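Local coordinates for uncharacterized protein (Clostridium leptum, PDB 4PW1), which is of unknown function but folds into a nine-stranded antiparallel beta sheet surrounded by alpha-helices, at residues B[30-41]-B[73-84]. Numbering follows the deposited sequence.
Sequences PWNLYTGQEQEL and FRYSGQDLRFLK
With CG of Y34 turned anti to its own backbone nitrogen (chi1 179°) and CG of F82 anti to its carbonyl carbon, the two rings meet edge-to-face, planes 81° apart, where 30-41 arches over the beta hairpin 74-84 at one end of the antiparallel sheet. Y34 CD1 sits over the centre of the F82 ring, 3.8 Å from F82 CG. W31 completes the aromatic cluster obliquely, its CZ3 3.5 Å from F82 CD1, and the W31 ring also meets Y109 of strand 106-114 edge-to-face. Phenylalanine suits its place because a flat apolar ring can offer a face to Y34 while its edge meets P30 O in plane. Tyrosine adds a hydroxyl beyond this apolar patch: the long arm of R74 brings its guanidinium edge to Y34 OH in a short, weak hydrogen bond of doubtful length, and a water joins Y34 OH to E38 OE1.

Buried E38 uses both carboxylate oxygens, for its OE2 accepts from T35 N at 2.8 Å through the syn lone pair. Beyond, strand 39-40 forms the outermost pairing with 74-76: Q39 and Y75 exchange two backbone hydrogen bonds, and L41 lays CD2 3.8 Å from Y75 CB.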
ATOM      1  N   PRO B  30      -8.820  -7.825   2.278  1.00 18.66           N
ATOM      2  CA  PRO B  30      -7.879  -8.921   2.417  1.00 18.14           C
ATOM      3  C   PRO B  30      -7.074  -9.208   1.135  1.00 17.66           C
ATOM      4  O   PRO B  30      -6.516 -10.297   0.997  1.00 18.70           O
ATOM      5  CB  PRO B  30      -8.808 -10.113   2.712  1.00 18.97           C
ATOM      6  CG  PRO B  30      -9.977  -9.846   1.818  1.00 18.63           C
ATOM      7  CD  PRO B  30     -10.113  -8.319   1.775  1.00 19.85           C
ATOM      8  N   TRP B  31      -6.981  -8.235   0.242  1.00 17.36           N
ATOM      9  CA  TRP B  31      -6.255  -8.418  -1.011  1.00 18.12           C
ATOM     10  C   TRP B  31      -4.773  -8.649  -0.782  1.00 17.75           C
ATOM     11  O   TRP B  31      -4.123  -9.222  -1.638  1.00 17.54           O
ATOM     12  CB  TRP B  31      -6.535  -7.285  -2.006  1.00 18.16           C
ATOM     13  CG  TRP B  31      -7.995  -7.289  -2.369  1.00 18.71           C
ATOM     14  CD1 TRP B  31      -8.979  -6.552  -1.808  1.00 19.93           C
ATOM     15  CD2 TRP B  31      -8.628  -8.158  -3.296  1.00 18.67           C
ATOM     16  NE1 TRP B  31     -10.184  -6.859  -2.383  1.00 19.61           N
ATOM     17  CE2 TRP B  31      -9.993  -7.850  -3.294  1.00 19.84           C
ATOM     18  CE3 TRP B  31      -8.170  -9.169  -4.139  1.00 20.17           C
ATOM     19  CZ2 TRP B  31     -10.907  -8.535  -4.074  1.00 20.18           C
ATOM     20  CZ3 TRP B  31      -9.074  -9.815  -4.955  1.00 18.24           C
ATOM     21  CH2 TRP B  31     -10.419  -9.494  -4.913  1.00 20.56           C
ATOM     22  N   ASN B  32      -4.260  -8.293   0.381  1.00 19.07           N
ATOM     23  CA  ASN B  32      -2.886  -8.634   0.729  1.00 25.86           C
ATOM     24  C   ASN B  32      -2.702 -10.148   0.858  1.00 25.12           C
ATOM     25  O   ASN B  32      -1.581 -10.639   0.810  1.00 19.18           O
ATOM     26  CB  ASN B  32      -2.462  -7.956   2.039  1.00 27.41           C
ATOM     27  CG  ASN B  32      -3.450  -8.246   3.168  1.00 23.29           C
ATOM     28  OD1 ASN B  32      -4.666  -8.075   3.009  1.00 22.98           O
ATOM     29  ND2 ASN B  32      -2.947  -8.696   4.287  1.00 23.46           N
ATOM     30  N   LEU B  33      -3.786 -10.882   1.053  1.00 20.76           N
ATOM     31  CA  LEU B  33      -3.695 -12.331   1.229  1.00 22.17           C
ATOM     32  C   LEU B  33      -3.991 -13.077  -0.051  1.00 23.36           C
ATOM     33  O   LEU B  33      -3.897 -14.280  -0.078  1.00 23.75           O
ATOM     34  CB  LEU B  33      -4.664 -12.773   2.316  1.00 23.27           C
ATOM     35  CG  LEU B  33      -4.418 -12.109   3.677  1.00 24.06           C
ATOM     36  CD1 LEU B  33      -5.488 -12.540   4.660  1.00 25.86           C
ATOM     37  CD2 LEU B  33      -3.037 -12.447   4.244  1.00 25.38           C
ATOM     38  N   TYR B  34      -4.346 -12.354  -1.117  1.00 22.25           N
ATOM     39  CA  TYR B  34      -4.682 -12.945  -2.396  1.00 22.45           C
ATOM     40  C   TYR B  34      -3.390 -13.423  -3.062  1.00 26.93           C
ATOM     41  O   TYR B  34      -2.405 -12.665  -3.120  1.00 26.00           O
ATOM     42  CB  TYR B  34      -5.347 -11.894  -3.264  1.00 21.05           C
ATOM     43  CG  TYR B  34      -5.744 -12.349  -4.628  1.00 23.93           C
ATOM     44  CD1 TYR B  34      -6.964 -13.001  -4.832  1.00 24.56           C
ATOM     45  CD2 TYR B  34      -4.898 -12.158  -5.723  1.00 22.73           C
ATOM     46  CE1 TYR B  34      -7.317 -13.444  -6.073  1.00 24.64           C
ATOM     47  CE2 TYR B  34      -5.262 -12.583  -6.965  1.00 23.98           C
ATOM     48  CZ  TYR B  34      -6.468 -13.231  -7.127  1.00 26.71           C
ATOM     49  OH  TYR B  34      -6.839 -13.691  -8.368  1.00 34.38           O
ATOM     50  N   THR B  35      -3.366 -14.676  -3.508  1.00 23.20           N
ATOM     51  CA  THR B  35      -2.154 -15.270  -4.058  1.00 26.34           C
ATOM     52  C   THR B  35      -2.274 -15.493  -5.543  1.00 26.79           C
ATOM     53  O   THR B  35      -1.294 -15.712  -6.178  1.00 27.45           O
ATOM     54  CB  THR B  35      -1.834 -16.650  -3.439  1.00 26.52           C
ATOM     55  OG1 THR B  35      -2.863 -17.579  -3.802  1.00 26.58           O
ATOM     56  CG2 THR B  35      -1.737 -16.566  -1.929  1.00 25.63           C
ATOM     57  N   GLY B  36      -3.484 -15.497  -6.086  1.00 22.88           N
ATOM     58  CA  GLY B  36      -3.691 -15.925  -7.464  1.00 24.68           C
ATOM     59  C   GLY B  36      -3.829 -17.436  -7.663  1.00 25.80           C
ATOM     60  O   GLY B  36      -4.039 -17.858  -8.760  1.00 23.24           O
ATOM     61  N   GLN B  37      -3.720 -18.231  -6.608  1.00 24.87           N
ATOM     62  CA  GLN B  37      -3.965 -19.671  -6.677  1.00 28.03           C
ATOM     63  C   GLN B  37      -5.371 -20.088  -6.236  1.00 25.37           C
ATOM     64  O   GLN B  37      -5.696 -21.292  -6.245  1.00 26.83           O
ATOM     65  CB  GLN B  37      -2.931 -20.379  -5.804  1.00 29.80           C
ATOM     66  CG  GLN B  37      -1.515 -20.025  -6.270  1.00 38.06           C
ATOM     67  CD  GLN B  37      -0.457 -20.916  -5.673  1.00 45.99           C
ATOM     68  OE1 GLN B  37      -0.734 -21.808  -4.867  1.00 42.55           O
ATOM     69  NE2 GLN B  37       0.771 -20.693  -6.086  1.00 65.59           N
ATOM     70  N   GLU B  38      -6.204 -19.118  -5.872  1.00 22.72           N
ATOM     71  CA  GLU B  38      -7.535 -19.408  -5.357  1.00 22.00           C
ATOM     72  C   GLU B  38      -8.381 -20.082  -6.464  1.00 24.80           C
ATOM     73  O   GLU B  38      -8.167 -19.857  -7.633  1.00 20.94           O
ATOM     74  CB  GLU B  38      -8.227 -18.134  -4.866  1.00 21.22           C
ATOM     75  CG  GLU B  38      -7.523 -17.484  -3.674  1.00 21.96           C
ATOM     76  CD  GLU B  38      -6.316 -16.584  -4.039  1.00 21.78           C
ATOM     77  OE1 GLU B  38      -6.014 -16.361  -5.246  1.00 20.93           O
ATOM     78  OE2 GLU B  38      -5.690 -16.089  -3.077  1.00 22.16           O
ATOM     79  N   GLN B  39      -9.341 -20.904  -6.068  1.00 20.94           N
ATOM     80  CA  GLN B  39     -10.022 -21.818  -6.976  1.00 20.15           C
ATOM     81  C   GLN B  39     -11.512 -21.505  -7.031  1.00 20.38           C
ATOM     82  O   GLN B  39     -12.158 -21.299  -5.985  1.00 19.29           O
ATOM     83  CB  GLN B  39      -9.840 -23.263  -6.485  1.00 20.58           C
ATOM     84  CG  GLN B  39      -8.413 -23.700  -6.406  1.00 20.96           C
ATOM     85  CD  GLN B  39      -7.812 -23.975  -7.773  1.00 23.33           C
ATOM     86  OE1 GLN B  39      -8.392 -24.624  -8.605  1.00 22.67           O
ATOM     87  NE2 GLN B  39      -6.599 -23.490  -7.976  1.00 23.72           N
ATOM     88  N   GLU B  40     -12.040 -21.400  -8.241  1.00 20.96           N
ATOM     89  CA  GLU B  40     -13.443 -21.091  -8.420  1.00 22.09           C
ATOM     90  C   GLU B  40     -14.294 -22.094  -7.677  1.00 20.83           C
ATOM     91  O   GLU B  40     -14.122 -23.313  -7.842  1.00 18.79           O
ATOM     92  CB  GLU B  40     -13.868 -21.194  -9.893  1.00 25.65           C
ATOM     93  CG  GLU B  40     -13.481 -20.029 -10.736  1.00 34.05           C
ATOM     94  CD  GLU B  40     -14.240 -19.999 -12.065  1.00 41.88           C
ATOM     95  OE1 GLU B  40     -15.234 -20.746 -12.260  1.00 45.90           O
ATOM     96  OE2 GLU B  40     -13.845 -19.184 -12.902  1.00 56.69           O
ATOM     97  N   LEU B  41     -15.234 -21.572  -6.928  1.00 21.36           N
ATOM     98  CA  LEU B  41     -16.122 -22.377  -6.120  1.00 22.47           C
ATOM     99  C   LEU B  41     -17.458 -21.629  -6.067  1.00 23.42           C
ATOM    100  O   LEU B  41     -17.520 -20.509  -5.530  1.00 26.45           O
ATOM    101  CB  LEU B  41     -15.568 -22.491  -4.694  1.00 21.55           C
ATOM    102  CG  LEU B  41     -16.451 -23.202  -3.639  1.00 26.03           C
ATOM    103  CD1 LEU B  41     -16.643 -24.670  -3.992  1.00 28.31           C
ATOM    104  CD2 LEU B  41     -15.845 -23.106  -2.251  1.00 29.60           C
ATOM    105  N   PHE B  73     -16.815 -16.396  -7.622  1.00 20.25           N
ATOM    106  CA  PHE B  73     -15.922 -16.361  -6.474  1.00 20.90           C
ATOM    107  C   PHE B  73     -14.850 -17.421  -6.553  1.00 21.31           C
ATOM    108  O   PHE B  73     -15.059 -18.510  -7.125  1.00 22.08           O
ATOM    109  CB  PHE B  73     -16.688 -16.472  -5.155  1.00 21.47           C
ATOM    110  CG  PHE B  73     -17.304 -15.175  -4.708  1.00 21.04           C
ATOM    111  CD1 PHE B  73     -18.553 -14.785  -5.145  1.00 21.37           C
ATOM    112  CD2 PHE B  73     -16.584 -14.298  -3.874  1.00 20.80           C
ATOM    113  CE1 PHE B  73     -19.111 -13.580  -4.721  1.00 20.47           C
ATOM    114  CE2 PHE B  73     -17.140 -13.123  -3.430  1.00 19.18           C
ATOM    115  CZ  PHE B  73     -18.410 -12.755  -3.861  1.00 20.65           C
ATOM    116  N   ARG B  74     -13.672 -17.061  -6.026  1.00 20.91           N
ATOM    117  CA  ARG B  74     -12.529 -17.957  -5.938  1.00 22.88           C
ATOM    118  C   ARG B  74     -12.167 -18.127  -4.487  1.00 20.70           C
ATOM    119  O   ARG B  74     -12.098 -17.146  -3.729  1.00 20.45           O
ATOM    120  CB  ARG B  74     -11.348 -17.427  -6.746  1.00 24.58           C
ATOM    121  CG  ARG B  74     -11.655 -17.349  -8.229  1.00 32.30           C
ATOM    122  CD  ARG B  74     -10.418 -17.254  -9.105  1.00 42.12           C
ATOM    123  NE  ARG B  74      -9.761 -15.980  -8.925  1.00 70.60           N
ATOM    124  CZ  ARG B  74      -9.763 -14.977  -9.802  1.00 80.61           C
ATOM    125  NH1 ARG B  74     -10.378 -15.067 -10.978  1.00 68.21           N
ATOM    126  NH2 ARG B  74      -9.117 -13.865  -9.496  1.00 83.06           N
ATOM    127  N   TYR B  75     -12.016 -19.391  -4.099  1.00 19.91           N
ATOM    128  CA  TYR B  75     -11.863 -19.799  -2.725  1.00 19.65           C
ATOM    129  C   TYR B  75     -10.411 -19.976  -2.382  1.00 19.94           C
ATOM    130  O   TYR B  75      -9.617 -20.560  -3.154  1.00 20.18           O
ATOM    131  CB  TYR B  75     -12.603 -21.145  -2.522  1.00 20.76           C
ATOM    132  CG  TYR B  75     -12.247 -21.782  -1.220  1.00 22.31           C
ATOM    133  CD1 TYR B  75     -12.838 -21.358  -0.040  1.00 22.95           C
ATOM    134  CD2 TYR B  75     -11.280 -22.759  -1.147  1.00 22.23           C
ATOM    135  CE1 TYR B  75     -12.492 -21.917   1.181  1.00 23.65           C
ATOM    136  CE2 TYR B  75     -10.914 -23.302   0.062  1.00 23.04           C
ATOM    137  CZ  TYR B  75     -11.535 -22.863   1.232  1.00 22.47           C
ATOM    138  OH  TYR B  75     -11.188 -23.429   2.415  1.00 20.64           O
ATOM    139  N   SER B  76     -10.069 -19.496  -1.203  1.00 20.09           N
ATOM    140  CA  SER B  76      -8.727 -19.658  -0.639  1.00 21.67           C
ATOM    141  C   SER B  76      -8.759 -20.522   0.590  1.00 21.70           C
ATOM    142  O   SER B  76      -9.610 -20.333   1.443  1.00 21.11           O
ATOM    143  CB  SER B  76      -8.195 -18.284  -0.192  1.00 24.99           C
ATOM    144  OG  SER B  76      -7.101 -18.407   0.701  1.00 23.03           O
ATOM    145  N   GLY B  77      -7.749 -21.387   0.721  1.00 22.97           N
ATOM    146  CA  GLY B  77      -7.583 -22.202   1.894  1.00 23.61           C
ATOM    147  C   GLY B  77      -7.316 -21.434   3.168  1.00 25.57           C
ATOM    148  O   GLY B  77      -7.368 -21.992   4.233  1.00 26.74           O
ATOM    149  N   GLN B  78      -7.099 -20.135   3.079  1.00 26.43           N
ATOM    150  CA  GLN B  78      -7.146 -19.286   4.252  1.00 27.80           C
ATOM    151  C   GLN B  78      -8.577 -18.935   4.742  1.00 28.36           C
ATOM    152  O   GLN B  78      -8.723 -18.146   5.647  1.00 27.49           O
ATOM    153  CB  GLN B  78      -6.371 -18.014   3.961  1.00 28.21           C
ATOM    154  CG  GLN B  78      -4.903 -18.285   3.673  1.00 39.98           C
ATOM    155  CD  GLN B  78      -4.154 -17.011   3.314  1.00 50.72           C
ATOM    156  OE1 GLN B  78      -3.800 -16.782   2.154  1.00 61.61           O
ATOM    157  NE2 GLN B  78      -3.960 -16.152   4.298  1.00 54.56           N
ATOM    158  N   ASP B  79      -9.609 -19.547   4.170  1.00 26.59           N
ATOM    159  CA  ASP B  79     -11.021 -19.237   4.472  1.00 26.71           C
ATOM    160  C   ASP B  79     -11.420 -17.832   4.012  1.00 22.49           C
ATOM    161  O   ASP B  79     -11.953 -17.011   4.766  1.00 26.13           O
ATOM    162  CB  ASP B  79     -11.387 -19.491   5.940  1.00 30.86           C
ATOM    163  CG  ASP B  79     -12.852 -19.948   6.119  1.00 35.01           C
ATOM    164  OD1 ASP B  79     -13.590 -20.271   5.135  1.00 38.81           O
ATOM    165  OD2 ASP B  79     -13.265 -19.985   7.294  1.00 44.07           O
ATOM    166  N   LEU B  80     -11.140 -17.565   2.744  1.00 21.35           N
ATOM    167  CA  LEU B  80     -11.462 -16.298   2.114  1.00 21.58           C
ATOM    168  C   LEU B  80     -12.132 -16.660   0.827  1.00 19.03           C
ATOM    169  O   LEU B  80     -11.799 -17.677   0.215  1.00 20.30           O
ATOM    170  CB  LEU B  80     -10.172 -15.491   1.826  1.00 22.09           C
ATOM    171  CG  LEU B  80      -9.340 -15.160   3.066  1.00 25.50           C
ATOM    172  CD1 LEU B  80      -7.969 -14.595   2.682  1.00 24.75           C
ATOM    173  CD2 LEU B  80     -10.068 -14.178   3.940  1.00 25.38           C
ATOM    174  N   ARG B  81     -13.037 -15.807   0.399  1.00 18.38           N
ATOM    175  CA  ARG B  81     -13.610 -15.885  -0.925  1.00 20.69           C
ATOM    176  C   ARG B  81     -13.425 -14.528  -1.616  1.00 20.14           C
ATOM    177  O   ARG B  81     -13.789 -13.493  -1.064  1.00 19.25           O
ATOM    178  CB  ARG B  81     -15.094 -16.252  -0.777  1.00 22.12           C
ATOM    179  CG  ARG B  81     -15.220 -17.725  -0.346  1.00 25.70           C
ATOM    180  CD  ARG B  81     -16.448 -17.978   0.460  1.00 31.47           C
ATOM    181  NE  ARG B  81     -16.635 -19.410   0.723  1.00 26.62           N
ATOM    182  CZ  ARG B  81     -16.101 -20.079   1.736  1.00 26.68           C
ATOM    183  NH1 ARG B  81     -15.230 -19.516   2.580  1.00 27.38           N
ATOM    184  NH2 ARG B  81     -16.356 -21.371   1.838  1.00 25.62           N
ATOM    185  N   PHE B  82     -12.864 -14.546  -2.819  1.00 19.11           N
ATOM    186  CA  PHE B  82     -12.590 -13.359  -3.571  1.00 18.21           C
ATOM    187  C   PHE B  82     -13.362 -13.334  -4.871  1.00 18.08           C
ATOM    188  O   PHE B  82     -13.346 -14.295  -5.634  1.00 16.13           O
ATOM    189  CB  PHE B  82     -11.121 -13.297  -3.966  1.00 18.69           C
ATOM    190  CG  PHE B  82     -10.154 -13.203  -2.829  1.00 20.30           C
ATOM    191  CD1 PHE B  82      -9.759 -11.976  -2.335  1.00 20.61           C
ATOM    192  CD2 PHE B  82      -9.571 -14.352  -2.292  1.00 21.61           C
ATOM    193  CE1 PHE B  82      -8.829 -11.900  -1.332  1.00 18.02           C
ATOM    194  CE2 PHE B  82      -8.613 -14.263  -1.309  1.00 21.40           C
ATOM    195  CZ  PHE B  82      -8.256 -13.040  -0.817  1.00 20.96           C
ATOM    196  N   LEU B  83     -13.950 -12.173  -5.163  1.00 17.86           N
ATOM    197  CA  LEU B  83     -14.445 -11.838  -6.507  1.00 15.98           C
ATOM    198  C   LEU B  83     -13.610 -10.708  -7.032  1.00 17.44           C
ATOM    199  O   LEU B  83     -13.710  -9.566  -6.546  1.00 18.34           O
ATOM    200  CB  LEU B  83     -15.882 -11.398  -6.388  1.00 16.21           C
ATOM    201  CG  LEU B  83     -16.541 -11.040  -7.702  1.00 18.93           C
ATOM    202  CD1 LEU B  83     -16.772 -12.293  -8.515  1.00 21.47           C
ATOM    203  CD2 LEU B  83     -17.864 -10.339  -7.419  1.00 20.73           C
ATOM    204  N   LYS B  84     -12.754 -11.012  -7.990  1.00 18.13           N
ATOM    205  CA  LYS B  84     -11.761 -10.072  -8.482  1.00 18.55           C
ATOM    206  C   LYS B  84     -12.126  -9.538  -9.853  1.00 17.54           C
ATOM    207  O   LYS B  84     -12.250 -10.284 -10.805  1.00 17.09           O
ATOM    208  CB  LYS B  84     -10.394 -10.720  -8.586  1.00 21.33           C
ATOM    209  CG  LYS B  84      -9.243  -9.710  -8.785  1.00 25.37           C
ATOM    210  CD  LYS B  84      -7.971 -10.486  -9.107  1.00 31.53           C
ATOM    211  CE  LYS B  84      -6.715  -9.676  -8.902  1.00 41.81           C
ATOM    212  NZ  LYS B  84      -6.704  -8.511  -9.785  1.00 46.23           N
TER
HETATM  213  O   HOH W   1      -5.439 -16.498  -0.714  1.00 30.43           O
HETATM  214  O   HOH W   2      -7.116 -16.542  -7.902  1.00 39.17           O